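Local coordinates for periplasmic solute binding protein (Liberibacter asiaticus, PDB 5Z2J), which binds manganese and zinc ions and, as a periplasmic solute-binding protein, probably delivers them to a membrane transporter for uptake, at residues D37-Q42 with L64-M69. The protein carries 1 engineered substitution. Residues are numbered along the deposited sequence; the frame is centred on the assembly and turned at random.
Sequences DAHSYQ and LEETYM. Engineered in segment 37-42: Ala38 (natural residue Ser).
His39 reaches across to Glu66 with its NE2, 2.6 Å from OE2, in a nearly straight hydrogen bond (169° at the hydrogen). The carboxylate oxygen sits in the ring plane and offers its anti lone pair, while the two planes are turned 65° apart. Glu66 gets there with CG tucked between its backbone N and carbonyl carbon (chi1 64°) and the rest of the chain extended. Beside this pair, the backbones are bridged by a water that donates to His39 O and to Leu64 O, at 2.6 and 2.8 Å, and accepts from Thr67 N; it also lies over one face of the imidazole, offset toward the rim. Deeper in, Tyr68 gives its hydroxyl to the backbone of the engineered Ala38, OH to O 2.9 Å, with that oxygen at the edge of the phenol ring. The methyl group of Ala38 packs on both branches of Leu64, CB to CD2 being 3.9 Å. Both segments lie in loops that follow parallel strands, 27-30 and 56-59, of the same four-stranded sheet, in a zinc-uptake (ZnuA-type) solute-binding protein of family 9. His39 is a manganese and zinc ligand, along with His106, Glu172 and Asp247, yet here its NE2 is engaged by Glu66 and its ND1 by Ser194, a pairing consistent with a metal-free state. Behind the histidine, Asp37 OD1 accepts from His39 N at 2.6 Å, an Asx turn, and from Ser40 N at 2.8 Å, completing an Asx motif. Glu65, bonded through its carboxylate to Ser10 OG, Asn60 N and Gly61 N, helps hold the turn carrying Tyr68, whose N donates to Glu65 O.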
loop_
_atom_site.group_PDB
_atom_site.type_symbol
_atom_site.label_atom_id
_atom_site.label_comp_id
_atom_site.label_asym_id
_atom_site.label_seq_id
_atom_site.Cartn_x
_atom_site.Cartn_y
_atom_site.Cartn_z
ATOM N N ASP A 37 6.538 9.046 -5.389
ATOM C CA ASP A 37 6.840 7.638 -5.430
ATOM C C ASP A 37 7.741 7.309 -4.234
ATOM O O ASP A 37 8.901 7.725 -4.186
ATOM C CB ASP A 37 7.600 7.369 -6.772
ATOM C CG ASP A 37 7.994 5.864 -7.012
ATOM O OD1 ASP A 37 8.520 5.196 -6.111
ATOM O OD2 ASP A 37 7.891 5.374 -8.167
ATOM N N ALA A 38 7.219 6.498 -3.318
ATOM C CA ALA A 38 8.037 6.006 -2.179
ATOM C C ALA A 38 9.269 5.204 -2.531
ATOM O O ALA A 38 10.210 5.230 -1.788
ATOM C CB ALA A 38 7.200 5.282 -1.119
ATOM N N HIS A 39 9.286 4.526 -3.669
ATOM C CA HIS A 39 10.402 3.620 -4.001
ATOM C C HIS A 39 11.547 4.430 -4.609
ATOM O O HIS A 39 12.694 4.179 -4.244
ATOM C CB HIS A 39 9.988 2.343 -4.843
ATOM C CG HIS A 39 11.130 1.408 -5.111
ATOM N ND1 HIS A 39 11.890 1.470 -6.263
ATOM C CD2 HIS A 39 11.699 0.444 -4.346
ATOM C CE1 HIS A 39 12.863 0.573 -6.207
ATOM N NE2 HIS A 39 12.774 -0.061 -5.051
ATOM N N SER A 40 11.265 5.404 -5.461
ATOM C CA SER A 40 12.349 6.201 -6.170
ATOM C C SER A 40 12.672 7.639 -5.635
ATOM O O SER A 40 13.454 8.353 -6.226
ATOM C CB SER A 40 11.966 6.378 -7.611
ATOM O OG SER A 40 10.646 6.933 -7.602
ATOM N N TYR A 41 12.152 7.992 -4.478
ATOM C CA TYR A 41 12.437 9.264 -3.751
ATOM C C TYR A 41 13.873 9.666 -3.496
ATOM O O TYR A 41 14.700 8.883 -3.024
ATOM C CB TYR A 41 11.693 9.204 -2.399
ATOM C CG TYR A 41 11.651 10.501 -1.679
ATOM C CD1 TYR A 41 10.826 11.495 -2.114
ATOM C CD2 TYR A 41 12.390 10.693 -0.497
ATOM C CE1 TYR A 41 10.814 12.716 -1.484
ATOM C CE2 TYR A 41 12.382 11.898 0.180
ATOM C CZ TYR A 41 11.578 12.901 -0.302
ATOM O OH TYR A 41 11.524 14.109 0.297
ATOM N N GLN A 42 14.162 10.931 -3.752
ATOM C CA GLN A 42 15.412 11.553 -3.325
ATOM C C GLN A 42 15.343 12.363 -1.986
ATOM O O GLN A 42 14.769 13.470 -1.927
ATOM C CB GLN A 42 15.878 12.550 -4.408
ATOM C CG GLN A 42 17.189 13.322 -4.080
ATOM C CD GLN A 42 18.399 12.403 -3.803
ATOM O OE1 GLN A 42 18.967 11.836 -4.739
ATOM N NE2 GLN A 42 18.792 12.259 -2.529
ATOM N N LEU A 64 10.682 -1.507 0.075
ATOM C CA LEU A 64 10.098 -0.274 -0.441
ATOM C C LEU A 64 11.157 0.867 -0.352
ATOM O O LEU A 64 11.244 1.695 -1.233
ATOM C CB LEU A 64 8.839 0.132 0.329
ATOM C CG LEU A 64 8.227 1.454 -0.137
ATOM C CD1 LEU A 64 7.741 1.306 -1.568
ATOM C CD2 LEU A 64 7.080 1.798 0.733
ATOM N N GLU A 65 11.896 0.882 0.743
ATOM C CA GLU A 65 12.809 1.982 1.044
ATOM C C GLU A 65 14.238 1.654 0.636
ATOM O O GLU A 65 15.229 2.334 1.035
ATOM C CB GLU A 65 12.765 2.286 2.537
ATOM C CG GLU A 65 11.456 2.785 3.055
ATOM C CD GLU A 65 10.492 1.701 3.549
ATOM O OE1 GLU A 65 10.892 0.502 3.642
ATOM O OE2 GLU A 65 9.325 2.093 3.892
ATOM N N GLU A 66 14.396 0.645 -0.181
ATOM C CA GLU A 66 15.731 0.087 -0.337
ATOM C C GLU A 66 16.785 1.124 -0.869
ATOM O O GLU A 66 17.962 1.064 -0.469
ATOM C CB GLU A 66 15.699 -1.139 -1.246
ATOM C CG GLU A 66 15.273 -0.835 -2.652
ATOM C CD GLU A 66 15.143 -2.119 -3.501
ATOM O OE1 GLU A 66 15.777 -3.153 -3.140
ATOM O OE2 GLU A 66 14.405 -2.063 -4.517
ATOM N N THR A 67 16.338 2.019 -1.744
ATOM C CA THR A 67 17.244 3.017 -2.316
ATOM C C THR A 67 17.645 4.115 -1.305
ATOM O O THR A 67 18.696 4.720 -1.503
ATOM C CB THR A 67 16.708 3.709 -3.568
ATOM O OG1 THR A 67 15.573 4.465 -3.242
ATOM C CG2 THR A 67 16.357 2.715 -4.654
ATOM N N TYR A 68 16.879 4.325 -0.211
ATOM C CA TYR A 68 17.251 5.363 0.797
ATOM C C TYR A 68 17.470 4.895 2.226
ATOM O O TYR A 68 17.690 5.711 3.111
ATOM C CB TYR A 68 16.299 6.543 0.717
ATOM C CG TYR A 68 14.867 6.233 0.768
ATOM C CD1 TYR A 68 14.225 6.144 1.966
ATOM C CD2 TYR A 68 14.136 5.996 -0.385
ATOM C CE1 TYR A 68 12.869 5.880 2.021
ATOM C CE2 TYR A 68 12.796 5.712 -0.341
ATOM C CZ TYR A 68 12.140 5.666 0.838
ATOM O OH TYR A 68 10.795 5.439 1.044
ATOM N N MET A 69 17.491 3.579 2.437
ATOM C CA MET A 69 17.917 3.071 3.700
ATOM C C MET A 69 19.224 3.650 4.206
ATOM O O MET A 69 19.388 3.858 5.449
ATOM C CB MET A 69 17.973 1.535 3.756
ATOM C CG MET A 69 16.595 0.928 3.792
ATOM S SD MET A 69 15.436 1.323 5.137
ATOM C CE MET A 69 16.383 0.728 6.503
HETATM O O HOH W 1 13.618 2.468 -2.566
#